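Leucine-rich repeat protein (Bacteroides thetaiotaomicron, PDB 4ECN) is of unknown function but, as an extracellular protein built largely of leucine-rich repeats, probably binds other proteins. Local coordinates at residues I528-D542 / N558-M572. Residues are numbered along the deposited sequence; the frame is centred on the assembly and turned at random.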
# COMPACT_ATOMS: atom_id res chain seq x y z
N ILE A 528 13.75 3.29 15.86
CA ILE A 528 14.53 2.27 16.58
C ILE A 528 16.02 2.56 16.31
O ILE A 528 16.41 2.80 15.16
CB ILE A 528 14.09 0.84 16.14
CG1 ILE A 528 12.56 0.65 16.19
CG2 ILE A 528 14.78 -0.23 16.97
CD1 ILE A 528 12.03 -0.62 15.54
N SER A 529 16.85 2.59 17.35
CA SER A 529 18.28 2.88 17.21
C SER A 529 19.01 1.65 16.73
O SER A 529 18.41 0.57 16.76
CB SER A 529 18.85 3.34 18.54
OG SER A 529 18.91 2.24 19.43
N ALA A 530 20.29 1.79 16.33
CA ALA A 530 21.12 0.65 15.91
C ALA A 530 21.26 -0.36 17.05
O ALA A 530 21.15 -1.58 16.85
CB ALA A 530 22.48 1.14 15.47
N ALA A 531 21.44 0.15 18.28
CA ALA A 531 21.57 -0.70 19.45
C ALA A 531 20.25 -1.42 19.72
O ALA A 531 20.24 -2.63 19.96
CB ALA A 531 21.99 0.13 20.66
N GLN A 532 19.13 -0.67 19.64
CA GLN A 532 17.81 -1.20 19.93
C GLN A 532 17.38 -2.24 18.91
O GLN A 532 16.84 -3.27 19.29
CB GLN A 532 16.78 -0.06 20.01
CG GLN A 532 15.41 -0.47 20.56
CD GLN A 532 15.45 -1.18 21.88
OE1 GLN A 532 16.05 -0.72 22.86
NE2 GLN A 532 14.81 -2.34 21.93
N LEU A 533 17.63 -2.00 17.63
CA LEU A 533 17.26 -2.94 16.59
C LEU A 533 18.01 -4.26 16.74
O LEU A 533 17.39 -5.31 16.61
CB LEU A 533 17.49 -2.35 15.21
CG LEU A 533 16.84 -3.09 14.03
CD1 LEU A 533 15.33 -3.29 14.25
CD2 LEU A 533 17.09 -2.38 12.71
N LYS A 534 19.33 -4.20 17.08
CA LYS A 534 20.17 -5.40 17.27
C LYS A 534 19.59 -6.23 18.42
O LYS A 534 19.44 -7.44 18.29
CB LYS A 534 21.65 -5.01 17.50
CG LYS A 534 22.63 -6.19 17.50
CD LYS A 534 24.05 -5.78 17.84
CE LYS A 534 24.99 -6.96 17.85
NZ LYS A 534 26.37 -6.60 18.28
N ALA A 535 19.20 -5.57 19.51
CA ALA A 535 18.55 -6.20 20.65
C ALA A 535 17.24 -6.89 20.24
O ALA A 535 17.02 -8.06 20.56
CB ALA A 535 18.28 -5.16 21.71
N ASP A 536 16.37 -6.15 19.53
CA ASP A 536 15.06 -6.62 19.10
C ASP A 536 15.19 -7.84 18.18
O ASP A 536 14.47 -8.83 18.40
CB ASP A 536 14.28 -5.50 18.41
CG ASP A 536 13.61 -4.49 19.35
OD1 ASP A 536 13.40 -4.84 20.56
OD2 ASP A 536 13.21 -3.41 18.86
N TRP A 537 16.13 -7.81 17.21
CA TRP A 537 16.33 -8.94 16.31
C TRP A 537 16.89 -10.12 17.11
O TRP A 537 16.38 -11.23 16.95
CB TRP A 537 17.24 -8.56 15.12
CG TRP A 537 17.36 -9.61 14.03
CD1 TRP A 537 16.70 -10.81 13.95
CD2 TRP A 537 18.21 -9.54 12.87
NE1 TRP A 537 17.11 -11.50 12.83
CE2 TRP A 537 18.02 -10.74 12.15
CE3 TRP A 537 19.12 -8.58 12.38
CZ2 TRP A 537 18.72 -11.01 10.96
CZ3 TRP A 537 19.80 -8.85 11.20
CH2 TRP A 537 19.60 -10.05 10.51
N THR A 538 17.86 -9.88 18.02
CA THR A 538 18.40 -10.93 18.90
C THR A 538 17.25 -11.60 19.67
O THR A 538 17.19 -12.83 19.67
CB THR A 538 19.47 -10.42 19.88
OG1 THR A 538 20.40 -9.57 19.23
CG2 THR A 538 20.23 -11.55 20.53
N ARG A 539 16.33 -10.79 20.29
CA ARG A 539 15.20 -11.31 21.09
C ARG A 539 14.34 -12.22 20.23
O ARG A 539 14.07 -13.36 20.62
CB ARG A 539 14.35 -10.19 21.72
CG ARG A 539 13.38 -10.77 22.74
CD ARG A 539 12.43 -9.76 23.36
NE ARG A 539 11.28 -10.43 23.98
CZ ARG A 539 10.21 -9.80 24.47
NH1 ARG A 539 10.13 -8.47 24.43
NH2 ARG A 539 9.21 -10.50 25.00
N LEU A 540 13.98 -11.73 19.04
CA LEU A 540 13.18 -12.41 18.04
C LEU A 540 13.78 -13.79 17.66
O LEU A 540 13.05 -14.77 17.62
CB LEU A 540 13.10 -11.50 16.81
CG LEU A 540 11.90 -11.65 15.92
CD1 LEU A 540 10.64 -11.10 16.58
CD2 LEU A 540 12.14 -10.91 14.61
N ALA A 541 15.10 -13.85 17.43
CA ALA A 541 15.82 -15.07 17.06
C ALA A 541 15.93 -16.04 18.25
O ALA A 541 15.74 -17.24 18.08
CB ALA A 541 17.21 -14.72 16.55
N ASP A 542 16.24 -15.50 19.44
CA ASP A 542 16.40 -16.26 20.68
C ASP A 542 15.05 -16.80 21.20
O ASP A 542 15.05 -17.86 21.83
CB ASP A 542 17.06 -15.39 21.76
CG ASP A 542 18.58 -15.26 21.64
OD1 ASP A 542 19.21 -16.16 21.04
OD2 ASP A 542 19.15 -14.33 22.26
N ASN A 558 16.31 0.78 7.80
CA ASN A 558 16.42 0.89 9.24
C ASN A 558 17.83 1.32 9.62
O ASN A 558 18.52 1.89 8.78
CB ASN A 558 16.04 -0.42 9.89
CG ASN A 558 14.57 -0.56 10.04
OD1 ASN A 558 13.88 0.37 10.46
ND2 ASN A 558 14.06 -1.75 9.76
N ASN A 559 18.24 1.13 10.89
CA ASN A 559 19.50 1.66 11.40
C ASN A 559 20.48 0.61 11.89
O ASN A 559 21.48 0.99 12.53
CB ASN A 559 19.19 2.61 12.58
CG ASN A 559 18.46 3.87 12.20
OD1 ASN A 559 18.62 4.42 11.10
ND2 ASN A 559 17.67 4.38 13.13
N LEU A 560 20.26 -0.68 11.57
CA LEU A 560 21.17 -1.73 12.03
C LEU A 560 22.64 -1.48 11.59
O LEU A 560 22.89 -1.20 10.42
CB LEU A 560 20.72 -3.10 11.52
CG LEU A 560 21.28 -4.26 12.31
CD1 LEU A 560 20.63 -4.33 13.67
CD2 LEU A 560 21.17 -5.55 11.55
N GLU A 561 23.58 -1.57 12.53
CA GLU A 561 25.01 -1.43 12.23
C GLU A 561 25.73 -2.80 12.33
O GLU A 561 26.69 -3.06 11.59
CB GLU A 561 25.67 -0.38 13.15
CG GLU A 561 25.22 1.05 12.88
CD GLU A 561 25.72 2.15 13.80
OE1 GLU A 561 26.73 1.96 14.51
OE2 GLU A 561 25.10 3.24 13.79
N GLU A 562 25.22 -3.69 13.22
CA GLU A 562 25.75 -5.03 13.50
C GLU A 562 24.65 -6.11 13.50
O GLU A 562 23.61 -5.92 14.13
CB GLU A 562 26.46 -5.07 14.88
CG GLU A 562 27.69 -4.19 15.03
CD GLU A 562 28.17 -3.98 16.46
OE1 GLU A 562 28.21 -4.95 17.25
OE2 GLU A 562 28.53 -2.82 16.78
N PHE A 563 24.93 -7.28 12.90
CA PHE A 563 24.04 -8.43 12.96
C PHE A 563 24.10 -9.09 14.32
O PHE A 563 25.20 -9.16 14.87
CB PHE A 563 24.40 -9.46 11.87
CG PHE A 563 23.65 -9.38 10.56
CD1 PHE A 563 23.38 -8.15 9.96
CD2 PHE A 563 23.32 -10.53 9.87
CE1 PHE A 563 22.70 -8.08 8.75
CE2 PHE A 563 22.66 -10.46 8.64
CZ PHE A 563 22.33 -9.23 8.10
N PRO A 564 22.98 -9.62 14.86
CA PRO A 564 23.05 -10.35 16.14
C PRO A 564 24.05 -11.50 16.11
O PRO A 564 24.41 -11.96 15.04
CB PRO A 564 21.62 -10.92 16.29
CG PRO A 564 20.75 -10.02 15.50
CD PRO A 564 21.60 -9.63 14.32
N ALA A 565 24.49 -11.98 17.29
CA ALA A 565 25.40 -13.11 17.47
C ALA A 565 24.96 -14.30 16.63
O ALA A 565 23.76 -14.62 16.58
CB ALA A 565 25.44 -13.50 18.94
N SER A 566 25.92 -14.94 15.93
CA SER A 566 25.66 -16.07 15.04
C SER A 566 24.82 -17.17 15.72
O SER A 566 23.84 -17.63 15.14
CB SER A 566 26.97 -16.67 14.54
OG SER A 566 26.70 -17.81 13.75
N ALA A 567 25.17 -17.54 16.97
CA ALA A 567 24.48 -18.59 17.73
C ALA A 567 22.97 -18.34 17.85
O ALA A 567 22.21 -19.30 18.07
CB ALA A 567 25.09 -18.70 19.11
N SER A 568 22.53 -17.08 17.68
CA SER A 568 21.13 -16.70 17.79
C SER A 568 20.49 -16.74 16.42
O SER A 568 19.42 -17.32 16.27
CB SER A 568 20.99 -15.32 18.42
OG SER A 568 21.48 -15.33 19.76
N LEU A 569 21.20 -16.21 15.40
CA LEU A 569 20.76 -16.20 14.00
C LEU A 569 20.61 -17.63 13.45
O LEU A 569 19.78 -17.86 12.58
CB LEU A 569 21.76 -15.40 13.15
CG LEU A 569 21.86 -13.89 13.42
CD1 LEU A 569 22.76 -13.22 12.41
CD2 LEU A 569 20.49 -13.21 13.39
N GLN A 570 21.39 -18.58 13.99
CA GLN A 570 21.34 -20.01 13.65
C GLN A 570 20.01 -20.65 14.07
O GLN A 570 19.61 -21.64 13.47
CB GLN A 570 22.50 -20.76 14.32
CG GLN A 570 23.89 -20.40 13.81
CD GLN A 570 25.00 -21.14 14.53
OE1 GLN A 570 24.85 -22.28 14.97
NE2 GLN A 570 26.16 -20.53 14.61
N LYS A 571 19.35 -20.10 15.12
CA LYS A 571 18.07 -20.61 15.64
C LYS A 571 16.93 -20.36 14.64
O LYS A 571 15.93 -21.08 14.68
CB LYS A 571 17.74 -20.00 17.01
CG LYS A 571 18.81 -20.23 18.07
CD LYS A 571 18.45 -19.62 19.43
CE LYS A 571 19.63 -19.63 20.38
NZ LYS A 571 19.32 -18.97 21.68
N MSE A 572 17.09 -19.37 13.73
CA MSE A 572 16.09 -19.02 12.71
C MSE A 572 16.15 -20.04 11.56
O MSE A 572 16.43 -19.71 10.41
CB MSE A 572 16.31 -17.59 12.20
CG MSE A 572 16.33 -16.54 13.30
SE MSE A 572 16.09 -14.80 12.52
CE MSE A 572 14.20 -14.72 12.59
O HOH W 1 23.35 -2.52 15.09
O HOH W 2 27.50 -9.06 16.84
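With CG trans to its backbone N (chi1 -172°), W537 lowers its indole from helix 530-542 onto the 560-569 run, and L560, by a similar trans chi1 of -160°, brings CD2 against the indole edge near CZ3. The two segments belong to the convex side of the leucine-rich repeat solenoid, each following one of two neighbouring parallel strands of the solenoid sheet, 519-521 and 552-554, so that a regular helix packs along the loop and short helix 566-569 that follow strand 552-554. P564 lies over one face of the indole in a CH-pi contact, CD 3.8 Å from the centroid of the six-membered ring, and L569 CD2 comes up obliquely beside CE2 and CZ2. The benzo edge of the indole, led by CH2, points at the face of F563 in a T-shaped pair, planes 67° apart, while the selenium of selenomethionine M572 sits at the edge beside NE1, a Met-aromatic contact. F553, outside both segments, also meets the W537 ring.

Polar contacts flank this apolar strip at its two ends and along one side. Near the start of the helix N559 ND2 donates to I528 O (2.9 Å), and a water links A530 O to E561 N. K534, fully extended, runs past the backbone of E562 to form a salt bridge from NZ to E562 OE1 (2.7 Å); R586 takes the other oxygen, OE2, and also pairs with E561, which ties the contact to the following turn of the solenoid. At the C-terminal end of the helix D542 OD1 receives two donors from opposite faces of its carboxylate plane: K571 NZ at 2.9 Å in a salt bridge, and S568 OG at 2.7 Å from the syn side.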